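Local atomic coordinates of single-strand DNA-binding protein (Agrobacterium tumefaciens, PDB entry 3BTP), a protein that binds single-stranded DNA regardless of its sequence and mediates nuclear uptake of the transferred DNA during plant transformation. Residues A349-G354 with D366-V371; Q450-I454 with D511-L516. One frame throughout, in Å; residues are numbered along the deposited sequence.

Contact 1: A349-G354 with D366-V371; sequences ATVNMG and DRHVSV
N352 and D366 meet at one end of an antiparallel strand pair, where the asparagine side chain does much of the joining. Its CB packs against the ring of H368. CG stands anti to the backbone N (chi1 -165°), which carries the amide over that ring, their planes 25° apart, with OD1 above the ring centre. N352 OD1 is gripped by two backbone amides from opposite faces of its plane: R367 N across the contact at 2.9 Å, nearly straight, and G354 N at 3.2 Å, the bond of an Asx turn. At the other tip, N352 ND2 donates in its own amide plane and reaches D366 OD1 at 2.9 Å from above the carboxylate, whose plane stands almost perpendicular to the amide. Both amide branches are thus fixed, and so is the flip of the group. D366 OD2 is salt-bridged to R355.

V351 and V369 form a hydrogen-bonded pair, V351 N to V369 O and V369 N to V351 O both 2.7 Å. On their side of the sheet M353 SD lies 3.9 Å from V369 CB. T350 OG1 is buried without a partner.

Strand 349-352 lies between 367-370 and 396-399 in an eight-stranded antiparallel barrel, and 367-370 continues to 460-462. Helix 382-388 covers V351 and M353, while the chain of another protein packs on M353 and V369 and supplies an acidic partner to R367.

Contact 2: Q450-I454 with D511-L516; sequences QAAVI and DAAQLL
V453 holds CG1 anti to its backbone N (chi1 177°) and CG2 beside that N, an orientation that sends CG2 to A512 and L515 and CG1 to L516. L515, with CG beside its backbone N (chi1 -82°) and an extended second torsion, sends CD1 toward the strand. There V453 CG2 lies 3.8 Å from L515 CD1 and 3.8 Å from A512 CA, pressing on the helix backbone as well as on its side chains. V453 and L515 lie alongside each other, their chains running in opposing senses. V453 CG1, the second branch, meets L516 CD2 at 4.2 Å, a looser touch.

One residue earlier, A452 CB points at the helix and does double duty. It is 4.0 Å from L515 CD1, and it also sits against the carboxylate of D511, 3.5 Å from D511 CG. This methyl shields part of an acidic group whose charge is met elsewhere: D511 OD2 is salt-bridged to both R485 and R491, which probably helps to stabilise its ionised form. Between the two segments the contact is van der Waals packing, apolar but for the D511 carboxylate against A452 CB.

Strands 453-456 and 480-485 are antiparallel neighbours in the eight-stranded barrel, and helix 510-515 packs on them. Strand 480-485 bonds to segment 450-454 through the backbones of A452 with A483 and I454 with L481, while I482 touches A512 and V480 touches V453 and L516.

Both contacts involve the same eight-stranded barrel: contact 1 joins two of its strands and is wholly buried, whereas contact 2 packs helix 510-515, the last modelled helix, against segment 450-454, with strand 480-485 alongside, and is partly open at L515 and L516. The centres of the two contacts lie about 17 Å apart. Their chemistry differs, backbone bonds and a buried amide in the first, methyl packing in the second, yet in both an aspartate is salt-bridged to arginine outside the segments. The two meet directly. D366 OD2 probably accepts a hydrogen bond from A451 N at 3.3 Å, and the H368 side chain packs on I454, linking 366-371 with 450-454.

Contact 1: A349-G354 with D366-V371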
loop_
_atom_site.group_PDB
_atom_site.type_symbol
_atom_site.label_atom_id
_atom_site.label_comp_id
_atom_site.label_asym_id
_atom_site.label_seq_id
_atom_site.Cartn_x
_atom_site.Cartn_y
_atom_site.Cartn_z
ATOM N N ALA A 349 -13.413 0.865 -10.918
ATOM C CA ALA A 349 -12.954 1.584 -12.062
ATOM C C ALA A 349 -11.422 1.569 -11.988
ATOM O O ALA A 349 -10.885 1.584 -10.891
ATOM C CB ALA A 349 -13.499 3.003 -12.037
ATOM N N THR A 350 -10.758 1.640 -13.140
ATOM C CA THR A 350 -9.337 1.532 -13.261
ATOM C C THR A 350 -8.872 2.611 -14.302
ATOM O O THR A 350 -9.649 2.973 -15.207
ATOM C CB THR A 350 -9.104 0.018 -13.683
ATOM O OG1 THR A 350 -8.588 -0.798 -12.563
ATOM C CG2 THR A 350 -8.412 -0.175 -14.913
ATOM N N VAL A 351 -7.619 3.117 -14.185
ATOM C CA VAL A 351 -7.057 3.991 -15.215
ATOM C C VAL A 351 -5.722 3.416 -15.682
ATOM O O VAL A 351 -4.904 3.001 -14.817
ATOM C CB VAL A 351 -6.915 5.502 -14.750
ATOM C CG1 VAL A 351 -5.885 5.686 -13.592
ATOM C CG2 VAL A 351 -6.523 6.385 -15.924
ATOM N N ASN A 352 -5.521 3.390 -17.018
ATOM C CA ASN A 352 -4.297 2.989 -17.592
ATOM C C ASN A 352 -3.215 4.103 -17.536
ATOM O O ASN A 352 -3.385 5.161 -18.134
ATOM C CB ASN A 352 -4.500 2.560 -19.069
ATOM C CG ASN A 352 -3.291 1.772 -19.624
ATOM O OD1 ASN A 352 -2.380 1.375 -18.895
ATOM N ND2 ASN A 352 -3.306 1.529 -20.884
ATOM N N MET A 353 -2.156 3.835 -16.794
ATOM C CA MET A 353 -1.089 4.768 -16.473
ATOM C C MET A 353 0.150 4.333 -17.224
ATOM O O MET A 353 1.143 5.035 -17.224
ATOM C CB MET A 353 -0.809 4.797 -14.967
ATOM C CG MET A 353 -1.977 5.325 -14.167
ATOM S SD MET A 353 -1.968 5.919 -12.435
ATOM C CE MET A 353 -0.514 7.006 -12.376
ATOM N N GLY A 354 0.056 3.161 -17.861
ATOM C CA GLY A 354 1.066 2.625 -18.737
ATOM C C GLY A 354 0.699 3.071 -20.139
ATOM O O GLY A 354 0.143 4.138 -20.326
ATOM N N ASP A 366 0.670 -1.901 -20.559
ATOM C CA ASP A 366 -0.496 -1.437 -19.830
ATOM C C ASP A 366 -0.343 -1.633 -18.334
ATOM O O ASP A 366 0.286 -2.592 -17.898
ATOM C CB ASP A 366 -1.783 -2.056 -20.368
ATOM C CG ASP A 366 -2.113 -1.579 -21.755
ATOM O OD1 ASP A 366 -1.597 -0.512 -22.148
ATOM O OD2 ASP A 366 -2.852 -2.257 -22.503
ATOM N N ARG A 367 -0.883 -0.686 -17.548
ATOM C CA ARG A 367 -0.835 -0.788 -16.100
ATOM C C ARG A 367 -2.006 -0.005 -15.601
ATOM O O ARG A 367 -1.979 1.219 -15.674
ATOM C CB ARG A 367 0.501 -0.252 -15.514
ATOM C CG ARG A 367 0.520 -0.356 -13.989
ATOM C CD ARG A 367 1.893 -0.358 -13.377
ATOM N NE ARG A 367 1.799 -0.616 -11.908
ATOM C CZ ARG A 367 2.796 -0.482 -11.016
ATOM N NH1 ARG A 367 4.019 -0.137 -11.403
ATOM N NH2 ARG A 367 2.606 -0.803 -9.731
ATOM N N HIS A 368 -3.038 -0.712 -15.116
ATOM C CA HIS A 368 -4.321 -0.109 -14.787
ATOM C C HIS A 368 -4.434 0.077 -13.267
ATOM O O HIS A 368 -4.359 -0.886 -12.522
ATOM C CB HIS A 368 -5.391 -1.125 -15.262
ATOM C CG HIS A 368 -5.445 -1.287 -16.748
ATOM N ND1 HIS A 368 -4.797 -2.302 -17.421
ATOM C CD2 HIS A 368 -6.053 -0.541 -17.696
ATOM C CE1 HIS A 368 -5.015 -2.187 -18.712
ATOM N NE2 HIS A 368 -5.790 -1.137 -18.907
ATOM N N VAL A 369 -4.629 1.280 -12.788
ATOM C CA VAL A 369 -4.533 1.496 -11.397
ATOM C C VAL A 369 -5.938 1.833 -11.000
ATOM O O VAL A 369 -6.642 2.626 -11.679
ATOM C CB VAL A 369 -3.480 2.626 -11.026
ATOM C CG1 VAL A 369 -3.611 3.064 -9.590
ATOM C CG2 VAL A 369 -1.994 2.143 -11.309
ATOM N N SER A 370 -6.365 1.231 -9.910
ATOM C CA SER A 370 -7.654 1.537 -9.304
ATOM C C SER A 370 -7.873 3.051 -9.150
ATOM O O SER A 370 -7.042 3.748 -8.585
ATOM C CB SER A 370 -7.670 0.898 -7.934
ATOM O OG SER A 370 -8.838 1.262 -7.261
ATOM N N VAL A 371 -9.004 3.542 -9.609
ATOM C CA VAL A 371 -9.360 4.944 -9.459
ATOM C C VAL A 371 -9.600 5.434 -8.013
ATOM O O VAL A 371 -9.178 6.512 -7.643
ATOM C CB VAL A 371 -10.629 5.261 -10.389
ATOM C CG1 VAL A 371 -11.275 6.594 -10.078
ATOM C CG2 VAL A 371 -10.264 5.119 -11.942
HETATM O O HOH W 1 -11.806 1.973 -8.265
#

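Contact 2: Q450-I454 with D511-L516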
loop_
_atom_site.group_PDB
_atom_site.type_symbol
_atom_site.label_atom_id
_atom_site.label_comp_id
_atom_site.label_asym_id
_atom_site.label_seq_id
_atom_site.Cartn_x
_atom_site.Cartn_y
_atom_site.Cartn_z
ATOM N N GLN A 450 -4.495 -3.198 -26.801
ATOM C CA GLN A 450 -4.507 -3.577 -25.407
ATOM C C GLN A 450 -3.907 -4.997 -25.113
ATOM O O GLN A 450 -3.946 -5.880 -25.935
ATOM C CB GLN A 450 -5.901 -3.316 -24.839
ATOM C CG GLN A 450 -6.874 -4.359 -25.071
ATOM C CD GLN A 450 -8.256 -3.816 -25.038
ATOM O OE1 GLN A 450 -8.442 -2.615 -25.203
ATOM N NE2 GLN A 450 -9.251 -4.686 -24.862
ATOM N N ALA A 451 -3.222 -5.166 -23.997
ATOM C CA ALA A 451 -2.764 -6.509 -23.624
ATOM C C ALA A 451 -3.897 -7.598 -23.688
ATOM O O ALA A 451 -5.087 -7.329 -23.398
ATOM C CB ALA A 451 -2.165 -6.462 -22.266
ATOM N N ALA A 452 -3.512 -8.819 -24.060
ATOM C CA ALA A 452 -4.471 -9.928 -24.197
ATOM C C ALA A 452 -5.001 -10.479 -22.854
ATOM O O ALA A 452 -6.067 -10.995 -22.771
ATOM C CB ALA A 452 -3.836 -11.060 -25.033
ATOM N N VAL A 453 -4.223 -10.300 -21.799
ATOM C CA VAL A 453 -4.558 -10.770 -20.470
ATOM C C VAL A 453 -4.129 -9.649 -19.563
ATOM O O VAL A 453 -3.096 -9.016 -19.795
ATOM C CB VAL A 453 -3.757 -11.997 -20.098
ATOM C CG1 VAL A 453 -4.067 -12.448 -18.638
ATOM C CG2 VAL A 453 -3.938 -13.117 -21.118
ATOM N N ILE A 454 -4.978 -9.329 -18.589
ATOM C CA ILE A 454 -4.549 -8.568 -17.454
ATOM C C ILE A 454 -4.784 -9.287 -16.120
ATOM O O ILE A 454 -5.703 -10.045 -15.983
ATOM C CB ILE A 454 -5.058 -7.074 -17.518
ATOM C CG1 ILE A 454 -6.563 -6.964 -17.452
ATOM C CG2 ILE A 454 -4.527 -6.387 -18.813
ATOM C CD1 ILE A 454 -6.971 -5.555 -17.473
ATOM N N ASP A 511 -3.967 -15.751 -28.437
ATOM C CA ASP A 511 -3.019 -14.803 -27.774
ATOM C C ASP A 511 -3.072 -14.915 -26.236
ATOM O O ASP A 511 -2.047 -15.118 -25.580
ATOM C CB ASP A 511 -3.153 -13.347 -28.301
ATOM C CG ASP A 511 -4.516 -12.708 -28.052
ATOM O OD1 ASP A 511 -5.317 -13.235 -27.274
ATOM O OD2 ASP A 511 -4.794 -11.621 -28.622
ATOM N N ALA A 512 -4.304 -14.900 -25.689
ATOM C CA ALA A 512 -4.542 -15.107 -24.265
ATOM C C ALA A 512 -4.051 -16.467 -23.789
ATOM O O ALA A 512 -3.440 -16.615 -22.701
ATOM C CB ALA A 512 -6.007 -14.929 -23.985
ATOM N N ALA A 513 -4.349 -17.473 -24.613
ATOM C CA ALA A 513 -4.070 -18.870 -24.280
ATOM C C ALA A 513 -2.570 -19.120 -24.149
ATOM O O ALA A 513 -2.160 -19.713 -23.146
ATOM C CB ALA A 513 -4.708 -19.822 -25.303
ATOM N N GLN A 514 -1.756 -18.616 -25.087
ATOM C CA GLN A 514 -0.299 -18.745 -24.936
ATOM C C GLN A 514 0.391 -17.945 -23.819
ATOM O O GLN A 514 1.456 -18.364 -23.352
ATOM C CB GLN A 514 0.470 -18.670 -26.266
ATOM C CG GLN A 514 0.633 -17.328 -26.975
ATOM C CD GLN A 514 1.089 -17.524 -28.473
ATOM O OE1 GLN A 514 1.045 -18.647 -29.019
ATOM N NE2 GLN A 514 1.481 -16.423 -29.132
ATOM N N LEU A 515 -0.198 -16.839 -23.354
ATOM C CA LEU A 515 0.383 -16.106 -22.239
ATOM C C LEU A 515 0.156 -16.854 -20.959
ATOM O O LEU A 515 0.965 -16.760 -20.026
ATOM C CB LEU A 515 -0.241 -14.712 -22.113
ATOM C CG LEU A 515 0.263 -13.573 -22.981
ATOM C CD1 LEU A 515 -0.698 -12.416 -22.873
ATOM C CD2 LEU A 515 1.675 -13.117 -22.557
ATOM N N LEU A 516 -0.970 -17.564 -20.897
ATOM C CA LEU A 516 -1.300 -18.365 -19.708
ATOM C C LEU A 516 -0.755 -19.815 -19.720
ATOM O O LEU A 516 -0.945 -20.559 -18.747
ATOM C CB LEU A 516 -2.803 -18.336 -19.432
ATOM C CG LEU A 516 -3.363 -16.943 -19.145
ATOM C CD1 LEU A 516 -4.847 -17.056 -19.075
ATOM C CD2 LEU A 516 -2.792 -16.326 -17.874
#